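Local coordinates for protein citrinin polyketide synthase (PDB 5MPT) that builds the keto-aldehyde precursor of the mycotoxin citrinin as a non-reducing polyketide synthase, here represented by its C-methyltransferase (CMeT) domain, at residues 155-158 against 159-163; 239-243 against 244-248; 282-285 against 286-289; 289-292 against 293-296; 318-321 against 322-325. All coordinates share one frame; numbering follows the deposited sequence.

Interaction 1: residues 155-158 against 159-163; sequences GKED and GLQLI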
loop_
_atom_site.group_PDB
_atom_site.type_symbol
_atom_site.label_atom_id
_atom_site.label_comp_id
_atom_site.label_asym_id
_atom_site.label_seq_id
_atom_site.Cartn_x
_atom_site.Cartn_y
_atom_site.Cartn_z
ATOM N N GLY A 155 15.683 6.825 18.077
ATOM C CA GLY A 155 16.087 8.023 17.386
ATOM C C GLY A 155 17.519 8.041 16.904
ATOM O O GLY A 155 17.923 9.019 16.271
ATOM N N LYS A 156 18.321 7.027 17.228
ATOM C CA LYS A 156 19.699 7.025 16.740
ATOM C C LYS A 156 19.747 6.887 15.224
ATOM O O LYS A 156 20.672 7.398 14.588
ATOM C CB LYS A 156 20.496 5.904 17.402
ATOM C CG LYS A 156 21.950 5.875 17.000
ATOM C CD LYS A 156 22.694 4.778 17.717
ATOM C CE LYS A 156 24.122 4.689 17.244
ATOM N NZ LYS A 156 24.824 3.583 17.944
ATOM N N GLU A 157 18.801 6.157 14.642
ATOM C CA GLU A 157 18.597 6.108 13.201
ATOM C C GLU A 157 17.159 6.507 12.917
ATOM O O GLU A 157 16.309 6.523 13.811
ATOM C CB GLU A 157 18.862 4.704 12.621
ATOM C CG GLU A 157 20.265 4.174 12.830
ATOM C CD GLU A 157 21.232 4.610 11.756
ATOM O OE1 GLU A 157 20.872 5.498 10.957
ATOM O OE2 GLU A 157 22.352 4.053 11.709
ATOM N N ASP A 158 16.890 6.834 11.658
ATOM C CA ASP A 158 15.551 7.182 11.210
ATOM C C ASP A 158 15.111 6.225 10.102
ATOM O O ASP A 158 15.844 6.002 9.130
ATOM C CB ASP A 158 15.502 8.634 10.729
ATOM C CG ASP A 158 14.133 9.020 10.244
ATOM O OD1 ASP A 158 13.266 9.305 11.094
ATOM O OD2 ASP A 158 13.915 8.979 9.026
ATOM N N GLY A 159 13.913 5.653 10.257
ATOM C CA GLY A 159 13.424 4.694 9.284
ATOM C C GLY A 159 13.369 5.248 7.872
ATOM O O GLY A 159 13.792 4.590 6.921
ATOM N N LEU A 160 12.869 6.476 7.721
ATOM C CA LEU A 160 12.768 7.065 6.391
ATOM C C LEU A 160 14.141 7.210 5.751
ATOM O O LEU A 160 14.320 6.892 4.568
ATOM C CB LEU A 160 12.079 8.427 6.479
ATOM C CG LEU A 160 11.693 9.034 5.132
ATOM C CD1 LEU A 160 10.671 8.167 4.475
ATOM C CD2 LEU A 160 11.169 10.438 5.356
ATOM N N GLN A 161 15.130 7.654 6.533
ATOM C CA GLN A 161 16.496 7.768 6.029
ATOM C C GLN A 161 17.062 6.399 5.640
ATOM O O GLN A 161 17.705 6.263 4.592
ATOM C CB GLN A 161 17.375 8.458 7.081
ATOM C CG GLN A 161 18.720 8.951 6.558
ATOM C CD GLN A 161 19.695 7.821 6.260
ATOM O OE1 GLN A 161 19.749 6.822 6.983
ATOM N NE2 GLN A 161 20.468 7.972 5.189
ATOM N N LEU A 162 16.838 5.372 6.462
ATOM C CA LEU A 162 17.398 4.054 6.152
ATOM C C LEU A 162 16.918 3.545 4.812
ATOM O O LEU A 162 17.691 2.967 4.034
ATOM C CB LEU A 162 17.011 3.035 7.219
ATOM C CG LEU A 162 17.817 2.981 8.507
ATOM C CD1 LEU A 162 17.300 1.805 9.293
ATOM C CD2 LEU A 162 19.314 2.857 8.246
ATOM N N ILE A 163 15.626 3.701 4.550
ATOM C CA ILE A 163 15.028 3.151 3.348
ATOM C C ILE A 163 15.440 3.958 2.127
ATOM O O ILE A 163 15.862 3.407 1.109
ATOM C CB ILE A 163 13.500 3.114 3.510
ATOM C CG1 ILE A 163 13.121 2.255 4.727
ATOM C CG2 ILE A 163 12.847 2.677 2.239
ATOM C CD1 ILE A 163 11.652 2.374 5.110
HETATM O O HOH W 1 18.991 6.515 9.796
#
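D158 and Q161 meet through a side-chain-to-backbone hydrogen bond: D158 OD2 accepts from Q161 N at 3.1 Å, with an N-H...O angle of 155°. The donor reaches the oxygen on its anti side, slightly out of the carboxylate plane. The first torsion of D158 explains the reach, since with CG anti to its own backbone N (chi1 179°) the carboxylate swings forward over the first turn. This is classic N-capping, with D158 as the N-cap of helix 159-164 after a short link from helix 149-154, which itself ends at G155 in a Schellman motif. Backbone bonding follows on directly: D158 O takes L162 N at 2.9 Å as the first regular helical bond. A water supplies the solvent-mediated part. It accepts from D158 N at 2.8 Å and lies 2.9 Å from Q161 OE1, thus spanning the gap that the reciprocal bond of a capping box would close directly. E157 OE1 also approaches this water, but at a distance too short to be trusted in detail. Van der Waals contact is slight: the L162 methyl CD2 comes within 4.1 Å of the carboxylate oxygen E157 OE1, the two side chains crossing at about a right angle, while L162 also packs on C152 and L144.

Interaction 2: residues 239-243 against 244-248; sequences MTDLS and SSLIA. With SAH (S-adenosyl-L-homocysteine), chain B.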
loop_
_atom_site.group_PDB
_atom_site.type_symbol
_atom_site.label_atom_id
_atom_site.label_comp_id
_atom_site.label_asym_id
_atom_site.label_seq_id
_atom_site.Cartn_x
_atom_site.Cartn_y
_atom_site.Cartn_z
ATOM N N MET A 239 0.822 11.887 -14.319
ATOM C CA MET A 239 1.425 11.203 -13.196
ATOM C C MET A 239 1.766 12.243 -12.136
ATOM O O MET A 239 2.470 13.219 -12.424
ATOM C CB MET A 239 2.671 10.458 -13.647
ATOM C CG MET A 239 3.300 9.651 -12.559
ATOM S SD MET A 239 4.947 9.151 -13.008
ATOM C CE MET A 239 5.358 8.213 -11.541
ATOM N N THR A 240 1.265 12.044 -10.921
ATOM C CA THR A 240 1.455 13.025 -9.858
ATOM C C THR A 240 1.835 12.358 -8.541
ATOM O O THR A 240 1.659 11.152 -8.343
ATOM C CB THR A 240 0.190 13.865 -9.656
ATOM O OG1 THR A 240 -0.757 13.157 -8.854
ATOM C CG2 THR A 240 -0.460 14.238 -10.990
ATOM N N ASP A 241 2.381 13.174 -7.632
ATOM C CA ASP A 241 2.759 12.726 -6.292
ATOM C C ASP A 241 3.020 13.965 -5.462
ATOM O O ASP A 241 3.242 15.046 -5.995
ATOM C CB ASP A 241 4.016 11.839 -6.296
ATOM C CG ASP A 241 4.177 11.011 -5.008
ATOM O OD1 ASP A 241 3.738 9.842 -4.938
ATOM O OD2 ASP A 241 4.767 11.519 -4.047
ATOM N N LEU A 242 3.004 13.776 -4.148
ATOM C CA LEU A 242 3.431 14.834 -3.252
ATOM C C LEU A 242 4.910 15.153 -3.420
ATOM O O LEU A 242 5.316 16.295 -3.182
ATOM C CB LEU A 242 3.155 14.426 -1.799
ATOM C CG LEU A 242 3.307 15.572 -0.768
ATOM C CD1 LEU A 242 2.352 16.712 -1.050
ATOM C CD2 LEU A 242 3.043 15.052 0.629
ATOM N N SER A 243 5.729 14.165 -3.792
ATOM C CA SER A 243 7.184 14.298 -3.809
ATOM C C SER A 243 7.678 14.824 -5.153
ATOM O O SER A 243 7.469 14.189 -6.187
ATOM C CB SER A 243 7.837 12.951 -3.507
ATOM O OG SER A 243 9.176 12.920 -3.969
ATOM N N SER A 244 8.363 15.973 -5.146
ATOM C CA SER A 244 8.840 16.519 -6.417
ATOM C C SER A 244 10.049 15.755 -6.944
ATOM O O SER A 244 10.254 15.695 -8.162
ATOM C CB SER A 244 9.186 18.002 -6.276
ATOM O OG SER A 244 9.578 18.277 -4.947
ATOM N N SER A 245 10.856 15.168 -6.059
ATOM C CA SER A 245 11.979 14.359 -6.524
ATOM C C SER A 245 11.486 13.119 -7.263
ATOM O O SER A 245 11.969 12.800 -8.355
ATOM C CB SER A 245 12.885 13.967 -5.352
ATOM O OG SER A 245 12.223 13.135 -4.421
ATOM N N LEU A 246 10.516 12.409 -6.686
ATOM C CA LEU A 246 9.973 11.234 -7.370
ATOM C C LEU A 246 9.382 11.601 -8.726
ATOM O O LEU A 246 9.519 10.840 -9.687
ATOM C CB LEU A 246 8.928 10.543 -6.493
ATOM C CG LEU A 246 9.499 9.831 -5.253
ATOM C CD1 LEU A 246 8.410 9.216 -4.395
ATOM C CD2 LEU A 246 10.488 8.740 -5.644
ATOM N N ILE A 247 8.740 12.771 -8.836
ATOM C CA ILE A 247 8.203 13.189 -10.132
ATOM C C ILE A 247 9.331 13.503 -11.103
ATOM O O ILE A 247 9.313 13.070 -12.260
ATOM C CB ILE A 247 7.266 14.392 -9.964
ATOM C CG1 ILE A 247 5.995 13.963 -9.229
ATOM C CG2 ILE A 247 6.957 15.040 -11.327
ATOM C CD1 ILE A 247 5.115 13.001 -9.978
ATOM N N ALA A 248 10.320 14.278 -10.658
ATOM C CA ALA A 248 11.410 14.641 -11.554
ATOM C C ALA A 248 12.097 13.401 -12.109
ATOM O O ALA A 248 12.406 13.336 -13.305
ATOM C CB ALA A 248 12.416 15.526 -10.826
HETATM N N SAH B . 1.831 4.288 -5.488
HETATM C CA SAH B . 3.108 4.153 -4.726
HETATM C CB SAH B . 3.137 3.167 -3.564
HETATM C CG SAH B . 2.416 3.635 -2.312
HETATM S SD SAH B . 3.574 4.725 -1.416
HETATM C C SAH B . 4.210 3.728 -5.736
HETATM O O SAH B . 5.403 4.131 -5.352
HETATM O OXT SAH B . 4.008 3.074 -6.729
HETATM C "C5'" SAH B . 2.548 6.171 -1.045
HETATM C "C4'" SAH B . 2.857 7.269 -2.042
HETATM O "O4'" SAH B . 1.908 8.320 -1.758
HETATM C "C3'" SAH B . 4.254 7.891 -1.925
HETATM O "O3'" SAH B . 4.758 8.039 -3.249
HETATM C "C2'" SAH B . 3.988 9.245 -1.245
HETATM O "O2'" SAH B . 4.900 10.258 -1.662
HETATM C "C1'" SAH B . 2.583 9.553 -1.751
HETATM N N9 SAH B . 1.802 10.481 -0.943
HETATM C C8 SAH B . 1.725 10.559 0.422
HETATM N N7 SAH B . 0.970 11.537 0.863
HETATM C C5 SAH B . 0.521 12.153 -0.298
HETATM C C6 SAH B . -0.316 13.263 -0.524
HETATM N N6 SAH B . -0.847 14.012 0.451
HETATM N N1 SAH B . -0.563 13.607 -1.802
HETATM C C2 SAH B . -0.012 12.890 -2.787
HETATM N N3 SAH B . 0.786 11.824 -2.703
HETATM C C4 SAH B . 1.021 11.507 -1.418
#
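The carboxylate of D241, whose CB leans on I247 CD1 at 4.0 Å, spends both oxygens on the ribose of S-adenosyl-L-homocysteine: OD1 accepts from O3' at 2.7 Å and OD2 from O2', also at 2.7 Å. The adenine, the other flat group, has L242 over one face, with CB 3.6 Å from SAH N3 and CD2 lying farther along above C5 and C6. A third bond helps to hold the carboxylate's rotation. S243 N donates to the anti lone pair of D241 OD2 at 2.8 Å, an Asx turn that carries the chain out of the strand; a weak bond from G216 N reaches OD1 as well. An acidic residue where the second strand gives way to its helix, gripping both ribose hydroxyls, is a hallmark of the Rossmann-like fold of class I methyltransferases. Here strand 235-241 and helix 244-253 open a beta-alpha-beta unit, and their segments run nearly antiparallel, at 158°. S243 is the N-cap of that helix: with OG turned away from N and in beside the carbonyl carbon (chi1 159°), it accepts from L246 N at 3.1 Å in an almost straight bond of 169°. The same residue's carbonyl receives I247 N. Behind the turn, I247 sends CD1 back along the strand, 3.6 Å from M239 O, and its side chain continues onto F262 of the neighbouring strand.

Interaction 3: residues 282-285 against 286-289; sequences ILAT and NCVH. With SAH (S-adenosyl-L-homocysteine), chain B.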
loop_
_atom_site.group_PDB
_atom_site.type_symbol
_atom_site.label_atom_id
_atom_site.label_comp_id
_atom_site.label_asym_id
_atom_site.label_seq_id
_atom_site.Cartn_x
_atom_site.Cartn_y
_atom_site.Cartn_z
ATOM N N ILE A 282 -9.202 8.533 -11.984
ATOM C CA ILE A 282 -8.136 8.748 -11.023
ATOM C C ILE A 282 -7.705 7.397 -10.473
ATOM O O ILE A 282 -8.519 6.641 -9.937
ATOM C CB ILE A 282 -8.549 9.709 -9.907
ATOM C CG1 ILE A 282 -8.686 11.085 -10.539
ATOM C CG2 ILE A 282 -7.488 9.745 -8.767
ATOM C CD1 ILE A 282 -9.272 12.099 -9.669
ATOM N N LEU A 283 -6.436 7.098 -10.678
ATOM C CA LEU A 283 -5.742 5.945 -10.120
ATOM C C LEU A 283 -5.018 6.358 -8.848
ATOM O O LEU A 283 -4.415 7.424 -8.820
ATOM C CB LEU A 283 -4.740 5.411 -11.142
ATOM C CG LEU A 283 -5.307 4.891 -12.465
ATOM C CD1 LEU A 283 -4.198 4.310 -13.330
ATOM C CD2 LEU A 283 -6.399 3.870 -12.237
ATOM N N ALA A 284 -5.047 5.504 -7.804
ATOM C CA ALA A 284 -4.450 5.878 -6.513
ATOM C C ALA A 284 -4.110 4.583 -5.778
ATOM O O ALA A 284 -4.994 3.956 -5.180
ATOM C CB ALA A 284 -5.388 6.758 -5.699
ATOM N N THR A 285 -2.834 4.219 -5.798
ATOM C CA THR A 285 -2.369 2.968 -5.210
ATOM C C THR A 285 -1.693 3.277 -3.889
ATOM O O THR A 285 -0.594 3.840 -3.872
ATOM C CB THR A 285 -1.418 2.253 -6.162
ATOM O OG1 THR A 285 -2.135 1.906 -7.349
ATOM C CG2 THR A 285 -0.759 1.024 -5.504
ATOM N N ASN A 286 -2.387 2.917 -2.793
ATOM C CA ASN A 286 -1.874 2.924 -1.420
ATOM C C ASN A 286 -1.289 4.269 -1.029
ATOM O O ASN A 286 -0.288 4.360 -0.304
ATOM C CB ASN A 286 -0.902 1.774 -1.219
ATOM C CG ASN A 286 -1.647 0.506 -0.909
ATOM O OD1 ASN A 286 -2.549 0.504 -0.049
ATOM N ND2 ASN A 286 -1.355 -0.562 -1.625
ATOM N N CYS A 287 -1.964 5.310 -1.437
ATOM C CA CYS A 287 -1.603 6.664 -1.057
ATOM C C CYS A 287 -2.718 7.398 -0.338
ATOM O O CYS A 287 -2.430 8.206 0.553
ATOM C CB CYS A 287 -1.168 7.474 -2.284
ATOM S SG CYS A 287 -2.470 7.546 -3.557
ATOM N N VAL A 288 -3.982 7.133 -0.661
ATOM C CA VAL A 288 -5.041 7.930 -0.046
ATOM C C VAL A 288 -5.145 7.607 1.456
ATOM O O VAL A 288 -5.448 8.480 2.274
ATOM C CB VAL A 288 -6.368 7.731 -0.803
ATOM C CG1 VAL A 288 -7.513 8.451 -0.084
ATOM C CG2 VAL A 288 -6.263 8.252 -2.255
ATOM N N HIS A 289 -4.856 6.372 1.857
ATOM C CA HIS A 289 -4.865 6.060 3.284
ATOM C C HIS A 289 -3.855 6.880 4.056
ATOM O O HIS A 289 -4.017 7.034 5.274
ATOM C CB HIS A 289 -4.625 4.570 3.531
ATOM C CG HIS A 289 -3.272 4.067 3.145
ATOM N ND1 HIS A 289 -3.111 3.111 2.172
ATOM C CD2 HIS A 289 -2.038 4.290 3.655
ATOM C CE1 HIS A 289 -1.832 2.794 2.067
ATOM N NE2 HIS A 289 -1.158 3.483 2.968
HETATM N N SAH B . 1.831 4.288 -5.488
HETATM C CA SAH B . 3.108 4.153 -4.726
HETATM C CB SAH B . 3.137 3.167 -3.564
HETATM C CG SAH B . 2.416 3.635 -2.312
HETATM S SD SAH B . 3.574 4.725 -1.416
HETATM C C SAH B . 4.210 3.728 -5.736
HETATM O O SAH B . 5.403 4.131 -5.352
HETATM O OXT SAH B . 4.008 3.074 -6.729
HETATM C "C5'" SAH B . 2.548 6.171 -1.045
HETATM C "C4'" SAH B . 2.857 7.269 -2.042
HETATM O "O4'" SAH B . 1.908 8.320 -1.758
HETATM C "C3'" SAH B . 4.254 7.891 -1.925
HETATM O "O3'" SAH B . 4.758 8.039 -3.249
HETATM C "C2'" SAH B . 3.988 9.245 -1.245
HETATM O "O2'" SAH B . 4.900 10.258 -1.662
HETATM C "C1'" SAH B . 2.583 9.553 -1.751
HETATM N N9 SAH B . 1.802 10.481 -0.943
HETATM C C8 SAH B . 1.725 10.559 0.422
HETATM N N7 SAH B . 0.970 11.537 0.863
HETATM C C5 SAH B . 0.521 12.153 -0.298
HETATM C C6 SAH B . -0.316 13.263 -0.524
HETATM N N6 SAH B . -0.847 14.012 0.451
HETATM N N1 SAH B . -0.563 13.607 -1.802
HETATM C C2 SAH B . -0.012 12.890 -2.787
HETATM N N3 SAH B . 0.786 11.824 -2.703
HETATM C C4 SAH B . 1.021 11.507 -1.418
HETATM O O HOH W 2 -4.955 5.003 -2.408
#
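A small apolar packing contact lies where the chain turns off the carboxyl end of strand 279-285, a central strand of the methyltransferase sheet: A284 CB meets C287 SG at 3.7 Å and V288 CG2 at 3.9 Å. C287 SG lies between its own backbone N and carbonyl carbon (chi1 58°), which points the sulfur back at the strand. A water closes the turn from the polar side, donating to A284 O at 3.0 Å and accepting from V288 N at 2.9 Å, so two backbone groups too far apart to bond directly are bridged. N286, with positive phi, makes the sharp change of direction; its OD1 accepts from M316 N and its ND2 donates to Q375 OE1. Thus fixed, its amide carbon sits at the edge of the H289 ring, in the ring plane, while H289 ND1 is hydrogen-bonded to E315 OE1, uniting two active-site residues. The turn also lines the S-adenosyl-L-homocysteine pocket, with C287 CB 3.2 Å from the ligand's O4'. T285 O takes the ligand's amino nitrogen N at 2.9 Å. A backbone carbonyl bears no full charge, so it would hold the probably cationic amino group by dipole and hydrogen bond, not by a salt bridge.

Interaction 4: residues 289-292 against 293-296; sequences HATR and NLEI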
loop_
_atom_site.group_PDB
_atom_site.type_symbol
_atom_site.label_atom_id
_atom_site.label_comp_id
_atom_site.label_asym_id
_atom_site.label_seq_id
_atom_site.Cartn_x
_atom_site.Cartn_y
_atom_site.Cartn_z
ATOM N N HIS A 289 -4.856 6.372 1.857
ATOM C CA HIS A 289 -4.865 6.060 3.284
ATOM C C HIS A 289 -3.855 6.880 4.056
ATOM O O HIS A 289 -4.017 7.034 5.274
ATOM C CB HIS A 289 -4.625 4.570 3.531
ATOM C CG HIS A 289 -3.272 4.067 3.145
ATOM N ND1 HIS A 289 -3.111 3.111 2.172
ATOM C CD2 HIS A 289 -2.038 4.290 3.655
ATOM C CE1 HIS A 289 -1.832 2.794 2.067
ATOM N NE2 HIS A 289 -1.158 3.483 2.968
ATOM N N ALA A 290 -2.806 7.394 3.398
ATOM C CA ALA A 290 -1.734 8.089 4.113
ATOM C C ALA A 290 -2.093 9.517 4.433
ATOM O O ALA A 290 -1.294 10.207 5.089
ATOM C CB ALA A 290 -0.447 8.075 3.279
ATOM N N THR A 291 -3.271 9.955 4.044
ATOM C CA THR A 291 -3.655 11.336 4.287
ATOM C C THR A 291 -4.353 11.464 5.641
ATOM O O THR A 291 -4.737 10.480 6.281
ATOM C CB THR A 291 -4.552 11.862 3.161
ATOM O OG1 THR A 291 -5.812 11.175 3.138
ATOM C CG2 THR A 291 -3.883 11.714 1.809
ATOM N N ARG A 292 -4.561 12.720 6.055
ATOM C CA ARG A 292 -5.091 12.993 7.379
ATOM C C ARG A 292 -6.546 12.582 7.516
ATOM O O ARG A 292 -6.963 12.114 8.579
ATOM C CB ARG A 292 -4.934 14.481 7.671
ATOM C CG ARG A 292 -3.478 14.925 7.830
ATOM C CD ARG A 292 -3.323 16.448 8.027
ATOM N NE ARG A 292 -1.939 16.762 8.409
ATOM C CZ ARG A 292 -0.926 16.743 7.543
ATOM N NH1 ARG A 292 -1.142 16.458 6.270
ATOM N NH2 ARG A 292 0.313 16.985 7.937
ATOM N N ASN A 293 -7.345 12.801 6.480
ATOM C CA ASN A 293 -8.798 12.755 6.616
ATOM C C ASN A 293 -9.357 12.211 5.314
ATOM O O ASN A 293 -9.185 12.823 4.259
ATOM C CB ASN A 293 -9.369 14.147 6.944
ATOM C CG ASN A 293 -10.900 14.149 7.065
ATOM O OD1 ASN A 293 -11.620 13.728 6.147
ATOM N ND2 ASN A 293 -11.401 14.646 8.196
ATOM N N LEU A 294 -9.950 11.015 5.378
ATOM C CA LEU A 294 -10.356 10.341 4.153
ATOM C C LEU A 294 -11.509 11.057 3.473
ATOM O O LEU A 294 -11.582 11.084 2.238
ATOM C CB LEU A 294 -10.722 8.891 4.456
ATOM C CG LEU A 294 -9.562 8.023 4.927
ATOM C CD1 LEU A 294 -10.023 6.581 5.052
ATOM C CD2 LEU A 294 -8.328 8.095 3.998
ATOM N N GLU A 295 -12.428 11.628 4.254
ATOM C CA GLU A 295 -13.516 12.425 3.669
ATOM C C GLU A 295 -12.978 13.590 2.851
ATOM O O GLU A 295 -13.406 13.829 1.707
ATOM C CB GLU A 295 -14.430 12.959 4.765
ATOM C CG GLU A 295 -15.370 11.933 5.366
ATOM C CD GLU A 295 -16.407 12.562 6.278
ATOM O OE1 GLU A 295 -16.666 13.779 6.135
ATOM O OE2 GLU A 295 -16.956 11.832 7.133
ATOM N N ILE A 296 -12.068 14.357 3.435
ATOM C CA ILE A 296 -11.498 15.500 2.729
ATOM C C ILE A 296 -10.762 15.035 1.482
ATOM O O ILE A 296 -10.931 15.604 0.395
ATOM C CB ILE A 296 -10.581 16.304 3.680
ATOM C CG1 ILE A 296 -11.418 16.956 4.772
ATOM C CG2 ILE A 296 -9.743 17.317 2.922
ATOM C CD1 ILE A 296 -10.579 17.636 5.854
#
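N-capping of helix 294-304 closes the loop that follows active-site H289, and L294 on the first turn packs back on that loop: its CD2 lies 4.1 Å from H289 CA and 4.1 Å from T291 OG1. The helix is one of those flanking the Rossmann-like sheet of the methyltransferase domain, and the cap marks where the loop passes into it. W350 and I353 of helix 347-356 also pack on the buried L294, whose first-turn amide N donates to D338 OD2. T291 CB points toward the helix, and its hydroxyl is shared between V288 O, three residues back in the loop, and S297 OG, six residues on, in the helix; a single oxygen thus ties the 3-10 turn to the helix start. Outward from the same bend, R292 extends its chain from CG to NE and forms a salt bridge through NH1 with E268 OE1. The bend between them is tight, with R292 CB only 3.2 Å from N293 N. The cap proper belongs to N293. A near-180° chi1 of 179° carries its amide forward to I296, reaching over the first turn, and N293 OD1 accepts from I296 N at 2.8 Å, nearly straight at 167°, the donor standing 36° above the carbonyl plane.

Interaction 5: residues 318-321 against 322-325; sequences EQVP and WVDF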
loop_
_atom_site.group_PDB
_atom_site.type_symbol
_atom_site.label_atom_id
_atom_site.label_comp_id
_atom_site.label_asym_id
_atom_site.label_seq_id
_atom_site.Cartn_x
_atom_site.Cartn_y
_atom_site.Cartn_z
ATOM N N GLU A 318 -6.446 -5.059 4.769
ATOM C CA GLU A 318 -6.142 -5.810 5.976
ATOM C C GLU A 318 -4.684 -5.577 6.353
ATOM O O GLU A 318 -3.809 -5.502 5.481
ATOM C CB GLU A 318 -6.433 -7.285 5.715
ATOM C CG GLU A 318 -6.531 -8.183 6.910
ATOM C CD GLU A 318 -7.051 -9.548 6.500
ATOM O OE1 GLU A 318 -6.227 -10.484 6.396
ATOM O OE2 GLU A 318 -8.273 -9.667 6.242
ATOM N N GLN A 319 -4.414 -5.465 7.654
ATOM C CA GLN A 319 -3.037 -5.294 8.095
ATOM C C GLN A 319 -2.239 -6.577 7.893
ATOM O O GLN A 319 -2.767 -7.690 7.971
ATOM C CB GLN A 319 -2.985 -4.871 9.571
ATOM C CG GLN A 319 -3.488 -3.466 9.831
ATOM C CD GLN A 319 -3.664 -3.185 11.303
ATOM O OE1 GLN A 319 -4.777 -2.944 11.762
ATOM N NE2 GLN A 319 -2.561 -3.213 12.059
ATOM N N VAL A 320 -0.954 -6.394 7.591
ATOM C CA VAL A 320 0.024 -7.458 7.372
ATOM C C VAL A 320 1.192 -7.128 8.291
ATOM O O VAL A 320 1.661 -5.977 8.275
ATOM C CB VAL A 320 0.478 -7.512 5.913
ATOM C CG1 VAL A 320 1.672 -8.451 5.736
ATOM C CG2 VAL A 320 -0.681 -7.986 5.038
ATOM N N PRO A 321 1.703 -8.066 9.103
ATOM C CA PRO A 321 2.701 -7.640 10.109
ATOM C C PRO A 321 3.945 -6.979 9.522
ATOM O O PRO A 321 4.371 -5.943 10.060
ATOM C CB PRO A 321 3.007 -8.942 10.862
ATOM C CG PRO A 321 1.745 -9.693 10.784
ATOM C CD PRO A 321 1.193 -9.412 9.420
ATOM N N TRP A 322 4.552 -7.524 8.455
ATOM C CA TRP A 322 5.775 -6.892 7.959
ATOM C C TRP A 322 5.528 -5.475 7.461
ATOM O O TRP A 322 6.431 -4.634 7.539
ATOM C CB TRP A 322 6.453 -7.710 6.869
ATOM C CG TRP A 322 5.778 -7.768 5.482
ATOM C CD1 TRP A 322 5.010 -8.776 4.990
ATOM C CD2 TRP A 322 5.821 -6.757 4.449
ATOM N NE1 TRP A 322 4.580 -8.464 3.723
ATOM C CE2 TRP A 322 5.067 -7.236 3.371
ATOM C CE3 TRP A 322 6.437 -5.511 4.334
ATOM C CZ2 TRP A 322 4.924 -6.523 2.209
ATOM C CZ3 TRP A 322 6.287 -4.810 3.191
ATOM C CH2 TRP A 322 5.541 -5.309 2.131
ATOM N N VAL A 323 4.332 -5.191 6.943
ATOM C CA VAL A 323 4.015 -3.835 6.500
ATOM C C VAL A 323 3.990 -2.878 7.689
ATOM O O VAL A 323 4.628 -1.813 7.676
ATOM C CB VAL A 323 2.673 -3.825 5.742
ATOM C CG1 VAL A 323 2.277 -2.408 5.332
ATOM C CG2 VAL A 323 2.746 -4.773 4.528
ATOM N N ASP A 324 3.220 -3.218 8.722
ATOM C CA ASP A 324 3.247 -2.416 9.944
ATOM C C ASP A 324 4.654 -2.296 10.511
ATOM O O ASP A 324 5.059 -1.230 10.978
ATOM C CB ASP A 324 2.320 -3.014 10.992
ATOM C CG ASP A 324 0.887 -2.622 10.764
ATOM O OD1 ASP A 324 0.673 -1.415 10.561
ATOM O OD2 ASP A 324 -0.002 -3.499 10.796
ATOM N N PHE A 325 5.402 -3.389 10.524
ATOM C CA PHE A 325 6.706 -3.403 11.184
ATOM C C PHE A 325 7.654 -2.396 10.554
ATOM O O PHE A 325 8.445 -1.748 11.251
ATOM C CB PHE A 325 7.288 -4.803 11.097
ATOM C CG PHE A 325 8.645 -4.952 11.725
ATOM C CD1 PHE A 325 8.841 -4.697 13.073
ATOM C CD2 PHE A 325 9.742 -5.349 10.970
ATOM C CE1 PHE A 325 10.087 -4.851 13.640
ATOM C CE2 PHE A 325 10.991 -5.512 11.545
ATOM C CZ PHE A 325 11.161 -5.221 12.875
HETATM O O HOH W 3 -0.344 -3.432 7.720
#
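Q319 and D324 set their flat ends almost perpendicular, amide and carboxylate planes 88° apart, and join through one straight bond: Q319 NE2 donates to D324 OD2 at 2.9 Å with an angle of 171°. The acceptor lies in the amide plane, while the donor comes to the syn side of OD2, tilted out of the carboxylate plane. The other carboxylate oxygen, OD1, is held by H342 NE2 and W333 NE1, so this buried group has its rotation fixed from both ends. V320 and W322 instead lie side by side, pointing the same way, V320 CG1 being 3.4 Å from W322 CD1. The indole owes this place to its first torsion, with CG between backbone N and carbonyl carbon (chi1 72°), and V323 CG2 covers the centre of one of its faces. V320 CB also touches V323 CG2 at 3.8 Å. Along the backbone, V320 O receives D324 N at 3.2 Å and P321 O receives F325 N at 2.8 Å. A water accepts from V320 N and gives D324 OD2 a weak bond. The whole is a helix N-terminus with V320 as N-cap and proline in the first turn, where Q319, just before the N-cap, and D324, five residues on, occupy the positions of a hydrophobic staple but pair through a hydrogen bond.

How the interactions relate
Four of the five interactions turn the chain into a helix, and interaction 3 turns it off a strand; they lie at different distances from the bound S-adenosyl-L-homocysteine. Interactions 2 and 3, with centres 14 Å apart on the same sheet, grip that ligand at its ribose and at its amino group respectively. Interactions 3 and 4 are continuous: they share active-site H289, and V288 O touches L294 CD2 at 3.4 Å. Interaction 5 lies about 7 Å from both at the nearest atoms, and its W322 side chain is about 7 Å from that of active-site Y177. Interaction 1 is the surface member, yet the L160 side chain is about 9 Å from that of Y177 and from the ligand.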